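HTH-type transcriptional regulator mcbR (Escherichia coli UMEA 3718-1, PDB 4P9F) binds the promoter region of McbA and represses its expression, preventing colanic acid overproduction and mucoidy, and is important for biofilm formation. Local coordinates at residues E171-L183 / C194-I208. Numbering follows the deposited sequence.
Sequences ELREHIENYHLLL and CRHCLAEIMQQNIAI
Leu182 enters segment 194-208 as a knob, seated among Cys194, Cys197, Leu198 and Ile201. With CG anti to the backbone N (chi1 175°), its CD1 is carried onto Cys194, 3.5 Å from Cys194 O, while Leu182 CD2 meets Ile201 CD1. The backbones come close here, Leu182 CA lying 3.7 Å from Cys197 CB, and Cys197 SG turns outward against Leu181 CB. Ile201 grips the next turn with three carbons: CG1 abuts Asn178 CB, CG2 rests by the phenol end of Tyr179, and CD1 stands almost squarely above the Tyr179 ring, 4.0 Å from its centroid, in a CH-pi contact. At the other end Ile208 CD1 touches both Leu172 CD2 (3.6 Å) and His175 NE2.

Polar links centre on the Gln204 amide. Its NE2 donates to a lone pair of His175 O (3.0 Å), which lies nearly in the Gln204 amide plane; its OE1 accepts a weak, bent bond from Asn178 ND2 (2.7 Å, N-H...O 120°). Gln204 CG lies between backbone N and carbonyl carbon, from where the extended chain slides past the His175 ring. A water donates to Gln204 O and also bonds His175 NE2. Deeper in, Asn205 ND2 donates to Tyr179 OH (3.2 Å), though the hydroxyl's position is less certain.

Helix 73-95 touches Cys194 and Met202, and helix 122-138 touches Leu198, Met202 and Asn205. The axes of 177-183 and 194-208 approach to 8.7 Å and run antiparallel (161°); helices 177-187 and 191-210 form a helical hairpin in the all-helical FCD domain of this GntR-family regulator.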
loop_
_atom_site.group_PDB
_atom_site.type_symbol
_atom_site.label_atom_id
_atom_site.label_comp_id
_atom_site.label_asym_id
_atom_site.label_seq_id
_atom_site.Cartn_x
_atom_site.Cartn_y
_atom_site.Cartn_z
ATOM N N GLU A 171 10.757 -23.129 -20.387
ATOM C CA GLU A 171 11.669 -22.026 -20.683
ATOM C C GLU A 171 11.988 -21.206 -19.436
ATOM O O GLU A 171 12.635 -20.161 -19.517
ATOM C CB GLU A 171 11.069 -21.120 -21.761
ATOM N N LEU A 172 11.515 -21.666 -18.284
ATOM C CA LEU A 172 11.763 -20.963 -17.031
ATOM C C LEU A 172 12.783 -21.689 -16.157
ATOM O O LEU A 172 13.062 -21.260 -15.038
ATOM C CB LEU A 172 10.455 -20.801 -16.261
ATOM C CG LEU A 172 9.287 -20.089 -16.952
ATOM C CD1 LEU A 172 8.079 -20.036 -16.024
ATOM C CD2 LEU A 172 9.690 -18.685 -17.376
ATOM N N ARG A 173 13.400 -22.727 -16.713
ATOM C CA ARG A 173 14.281 -23.606 -15.952
ATOM C C ARG A 173 15.403 -22.837 -15.266
ATOM O O ARG A 173 15.621 -22.985 -14.063
ATOM C CB ARG A 173 14.859 -24.688 -16.866
ATOM C CG ARG A 173 15.825 -25.643 -16.185
ATOM C CD ARG A 173 15.192 -26.345 -15.000
ATOM N NE ARG A 173 16.087 -27.343 -14.425
ATOM C CZ ARG A 173 16.986 -27.083 -13.482
ATOM N NH1 ARG A 173 17.111 -25.850 -13.005
ATOM N NH2 ARG A 173 17.761 -28.056 -13.015
ATOM N N GLU A 174 16.080 -21.987 -16.027
ATOM C CA GLU A 174 17.253 -21.282 -15.535
ATOM C C GLU A 174 16.905 -20.174 -14.537
ATOM O O GLU A 174 17.762 -19.702 -13.788
ATOM C CB GLU A 174 18.011 -20.702 -16.726
ATOM C CG GLU A 174 19.428 -20.283 -16.435
ATOM C CD GLU A 174 20.204 -19.979 -17.701
ATOM O OE1 GLU A 174 21.235 -19.294 -17.603
ATOM O OE2 GLU A 174 19.785 -20.426 -18.792
ATOM N N HIS A 175 15.630 -19.807 -14.497
ATOM C CA HIS A 175 15.135 -18.736 -13.634
ATOM C C HIS A 175 15.164 -19.114 -12.144
ATOM O O HIS A 175 15.034 -18.254 -11.272
ATOM C CB HIS A 175 13.709 -18.358 -14.059
ATOM C CG HIS A 175 13.645 -17.628 -15.368
ATOM N ND1 HIS A 175 14.004 -18.222 -16.565
ATOM C CD2 HIS A 175 13.244 -16.378 -15.674
ATOM C CE1 HIS A 175 13.847 -17.354 -17.543
ATOM N NE2 HIS A 175 13.385 -16.226 -17.038
ATOM N N ILE A 176 15.297 -20.405 -11.848
ATOM C CA ILE A 176 15.304 -20.843 -10.455
ATOM C C ILE A 176 16.675 -20.640 -9.797
ATOM O O ILE A 176 16.782 -20.646 -8.574
ATOM C CB ILE A 176 14.877 -22.318 -10.319
ATOM C CG1 ILE A 176 14.508 -22.606 -8.864
ATOM C CG2 ILE A 176 15.952 -23.260 -10.868
ATOM C CD1 ILE A 176 13.977 -23.973 -8.643
ATOM N N GLU A 177 17.708 -20.408 -10.597
ATOM C CA GLU A 177 19.044 -20.252 -10.045
ATOM C C GLU A 177 19.129 -18.976 -9.198
ATOM O O GLU A 177 19.788 -18.964 -8.156
ATOM C CB GLU A 177 20.097 -20.236 -11.147
ATOM C CG GLU A 177 20.554 -21.620 -11.551
ATOM C CD GLU A 177 20.985 -22.467 -10.360
ATOM O OE1 GLU A 177 21.996 -22.129 -9.709
ATOM O OE2 GLU A 177 20.304 -23.469 -10.072
ATOM N N ASN A 178 18.470 -17.909 -9.640
ATOM C CA ASN A 178 18.445 -16.690 -8.843
ATOM C C ASN A 178 17.805 -16.889 -7.472
ATOM O O ASN A 178 18.181 -16.207 -6.517
ATOM C CB ASN A 178 17.728 -15.560 -9.596
ATOM C CG ASN A 178 18.626 -14.877 -10.629
ATOM O OD1 ASN A 178 19.840 -14.766 -10.441
ATOM N ND2 ASN A 178 18.029 -14.412 -11.719
ATOM N N TYR A 179 16.875 -17.836 -7.367
ATOM C CA TYR A 179 16.224 -18.143 -6.092
ATOM C C TYR A 179 17.202 -18.872 -5.163
ATOM O O TYR A 179 17.273 -18.570 -3.969
ATOM C CB TYR A 179 14.961 -18.983 -6.314
ATOM C CG TYR A 179 13.804 -18.213 -6.917
ATOM C CD1 TYR A 179 13.750 -17.981 -8.287
ATOM C CD2 TYR A 179 12.771 -17.722 -6.131
ATOM C CE1 TYR A 179 12.710 -17.276 -8.856
ATOM C CE2 TYR A 179 11.711 -17.011 -6.699
ATOM C CZ TYR A 179 11.697 -16.796 -8.064
ATOM O OH TYR A 179 10.665 -16.098 -8.660
ATOM N N HIS A 180 17.962 -19.815 -5.718
ATOM C CA HIS A 180 19.035 -20.476 -4.981
ATOM C C HIS A 180 20.043 -19.462 -4.453
ATOM O O HIS A 180 20.443 -19.513 -3.292
ATOM C CB HIS A 180 19.775 -21.488 -5.873
ATOM C CG HIS A 180 18.981 -22.714 -6.192
ATOM N ND1 HIS A 180 18.662 -23.659 -5.241
ATOM C CD2 HIS A 180 18.452 -23.158 -7.357
ATOM C CE1 HIS A 180 17.965 -24.630 -5.804
ATOM N NE2 HIS A 180 17.825 -24.352 -7.087
ATOM N N LEU A 181 20.416 -18.514 -5.310
ATOM C CA LEU A 181 21.388 -17.497 -4.951
ATOM C C LEU A 181 20.838 -16.578 -3.851
ATOM O O LEU A 181 21.558 -16.195 -2.939
ATOM C CB LEU A 181 21.791 -16.697 -6.196
ATOM C CG LEU A 181 22.629 -17.472 -7.221
ATOM C CD1 LEU A 181 22.929 -16.621 -8.449
ATOM C CD2 LEU A 181 23.940 -17.931 -6.571
ATOM N N LEU A 182 19.554 -16.244 -3.935
ATOM C CA LEU A 182 18.926 -15.432 -2.901
ATOM C C LEU A 182 18.932 -16.160 -1.551
ATOM O O LEU A 182 19.227 -15.571 -0.511
ATOM C CB LEU A 182 17.493 -15.074 -3.293
ATOM C CG LEU A 182 16.712 -14.322 -2.233
ATOM C CD1 LEU A 182 17.428 -13.012 -1.914
ATOM C CD2 LEU A 182 15.276 -14.057 -2.697
ATOM N N LEU A 183 18.599 -17.442 -1.565
ATOM C CA LEU A 183 18.575 -18.204 -0.325
ATOM C C LEU A 183 19.989 -18.304 0.279
ATOM O O LEU A 183 20.155 -18.177 1.489
ATOM C CB LEU A 183 17.971 -19.593 -0.559
ATOM C CG LEU A 183 17.784 -20.422 0.711
ATOM C CD1 LEU A 183 17.032 -19.597 1.735
ATOM C CD2 LEU A 183 17.056 -21.725 0.421
ATOM N N CYS A 194 21.407 -9.995 -0.921
ATOM C CA CYS A 194 19.975 -10.316 -0.928
ATOM C C CYS A 194 19.216 -9.347 -1.817
ATOM O O CYS A 194 18.346 -9.743 -2.593
ATOM C CB CYS A 194 19.394 -10.290 0.489
ATOM S SG CYS A 194 19.908 -11.642 1.561
ATOM N N ARG A 195 19.547 -8.064 -1.696
ATOM C CA ARG A 195 18.901 -7.045 -2.520
ATOM C C ARG A 195 19.203 -7.253 -3.996
ATOM O O ARG A 195 18.311 -7.147 -4.848
ATOM C CB ARG A 195 19.313 -5.638 -2.085
ATOM C CG ARG A 195 18.651 -5.187 -0.779
ATOM C CD ARG A 195 19.082 -3.774 -0.399
ATOM N NE ARG A 195 17.945 -2.981 0.066
ATOM C CZ ARG A 195 17.367 -2.004 -0.630
ATOM N NH1 ARG A 195 17.829 -1.665 -1.828
ATOM N NH2 ARG A 195 16.331 -1.356 -0.117
ATOM N N HIS A 196 20.456 -7.570 -4.291
ATOM C CA HIS A 196 20.874 -7.807 -5.659
ATOM C C HIS A 196 20.159 -9.029 -6.279
ATOM O O HIS A 196 19.655 -8.944 -7.391
ATOM C CB HIS A 196 22.400 -7.988 -5.710
ATOM C CG HIS A 196 22.915 -8.399 -7.056
ATOM N ND1 HIS A 196 23.002 -9.718 -7.448
ATOM C CD2 HIS A 196 23.370 -7.666 -8.101
ATOM C CE1 HIS A 196 23.487 -9.782 -8.677
ATOM N NE2 HIS A 196 23.718 -8.549 -9.092
ATOM N N CYS A 197 20.110 -10.155 -5.561
ATOM C CA CYS A 197 19.451 -11.360 -6.072
ATOM C C CYS A 197 17.948 -11.129 -6.272
ATOM O O CYS A 197 17.376 -11.526 -7.285
ATOM C CB CYS A 197 19.688 -12.557 -5.130
ATOM S SG CYS A 197 21.434 -13.130 -5.167
ATOM N N LEU A 198 17.320 -10.472 -5.304
ATOM C CA LEU A 198 15.897 -10.210 -5.401
ATOM C C LEU A 198 15.613 -9.244 -6.558
ATOM O O LEU A 198 14.641 -9.422 -7.284
ATOM C CB LEU A 198 15.357 -9.641 -4.093
ATOM C CG LEU A 198 13.841 -9.413 -4.066
ATOM C CD1 LEU A 198 13.083 -10.715 -4.401
ATOM C CD2 LEU A 198 13.405 -8.844 -2.697
ATOM N N ALA A 199 16.461 -8.236 -6.739
ATOM C CA ALA A 199 16.308 -7.333 -7.877
ATOM C C ALA A 199 16.422 -8.092 -9.205
ATOM O O ALA A 199 15.644 -7.861 -10.128
ATOM C CB ALA A 199 17.348 -6.208 -7.825
ATOM N N GLU A 200 17.381 -9.015 -9.281
ATOM C CA GLU A 200 17.574 -9.839 -10.473
ATOM C C GLU A 200 16.336 -10.703 -10.738
ATOM O O GLU A 200 15.903 -10.862 -11.884
ATOM C CB GLU A 200 18.823 -10.730 -10.312
ATOM C CG GLU A 200 20.188 -10.014 -10.436
ATOM C CD GLU A 200 20.687 -9.868 -11.872
ATOM O OE1 GLU A 200 20.858 -10.903 -12.548
ATOM O OE2 GLU A 200 20.951 -8.731 -12.317
ATOM N N ILE A 201 15.772 -11.269 -9.671
ATOM C CA ILE A 201 14.557 -12.087 -9.781
ATOM C C ILE A 201 13.421 -11.270 -10.372
ATOM O O ILE A 201 12.727 -11.708 -11.297
ATOM C CB ILE A 201 14.137 -12.661 -8.402
ATOM C CG1 ILE A 201 15.139 -13.745 -7.967
ATOM C CG2 ILE A 201 12.713 -13.248 -8.450
ATOM C CD1 ILE A 201 14.938 -14.235 -6.565
HETATM N N MSE A 202 13.241 -10.073 -9.840
HETATM C CA MSE A 202 12.170 -9.213 -10.291
HETATM C C MSE A 202 12.393 -8.782 -11.728
HETATM O O MSE A 202 11.468 -8.832 -12.534
HETATM C CB MSE A 202 12.032 -7.998 -9.366
HETATM C CG MSE A 202 11.501 -8.361 -7.956
HETATM SE SE MSE A 202 11.083 -6.773 -6.848
HETATM C CE MSE A 202 12.873 -6.118 -6.481
ATOM N N GLN A 203 13.623 -8.405 -12.066
ATOM C CA GLN A 203 13.934 -7.978 -13.433
ATOM C C GLN A 203 13.617 -9.061 -14.464
ATOM O O GLN A 203 12.964 -8.790 -15.481
ATOM C CB GLN A 203 15.405 -7.572 -13.562
ATOM C CG GLN A 203 15.699 -6.184 -13.069
ATOM C CD GLN A 203 17.165 -5.830 -13.175
ATOM O OE1 GLN A 203 17.921 -6.462 -13.922
ATOM N NE2 GLN A 203 17.581 -4.822 -12.420
ATOM N N GLN A 204 14.049 -10.289 -14.192
ATOM C CA GLN A 204 13.816 -11.371 -15.146
ATOM C C GLN A 204 12.321 -11.742 -15.235
ATOM O O GLN A 204 11.829 -12.062 -16.320
ATOM C CB GLN A 204 14.662 -12.604 -14.790
ATOM C CG GLN A 204 14.241 -13.344 -13.514
ATOM C CD GLN A 204 15.127 -14.552 -13.184
ATOM O OE1 GLN A 204 16.216 -14.712 -13.740
ATOM N NE2 GLN A 204 14.648 -15.409 -12.285
ATOM N N ASN A 205 11.588 -11.664 -14.122
ATOM C CA ASN A 205 10.170 -12.037 -14.136
ATOM C C ASN A 205 9.322 -10.975 -14.850
ATOM O O ASN A 205 8.400 -11.290 -15.614
ATOM C CB ASN A 205 9.643 -12.289 -12.703
ATOM C CG ASN A 205 10.229 -13.562 -12.075
ATOM O OD1 ASN A 205 10.841 -14.376 -12.762
ATOM N ND2 ASN A 205 10.009 -13.749 -10.780
ATOM N N ILE A 206 9.653 -9.718 -14.610
ATOM C CA ILE A 206 9.001 -8.586 -15.263
ATOM C C ILE A 206 9.221 -8.613 -16.777
ATOM O O ILE A 206 8.301 -8.332 -17.556
ATOM C CB ILE A 206 9.531 -7.243 -14.674
ATOM C CG1 ILE A 206 8.982 -7.017 -13.257
ATOM C CG2 ILE A 206 9.164 -6.042 -15.535
ATOM C CD1 ILE A 206 9.711 -5.895 -12.510
ATOM N N ALA A 207 10.434 -8.967 -17.187
ATOM C CA ALA A 207 10.780 -9.040 -18.597
ATOM C C ALA A 207 9.841 -9.997 -19.332
ATOM O O ALA A 207 9.438 -9.754 -20.473
ATOM C CB ALA A 207 12.235 -9.481 -18.759
ATOM N N ILE A 208 9.489 -11.087 -18.664
ATOM C CA ILE A 208 8.532 -12.038 -19.203
ATOM C C ILE A 208 7.141 -11.419 -19.334
ATOM O O ILE A 208 6.457 -11.617 -20.343
ATOM C CB ILE A 208 8.454 -13.293 -18.317
ATOM C CG1 ILE A 208 9.836 -13.928 -18.195
ATOM C CG2 ILE A 208 7.456 -14.304 -18.889
ATOM C CD1 ILE A 208 9.871 -15.084 -17.240
HETATM O O HOH W 1 13.705 -13.275 -18.388
#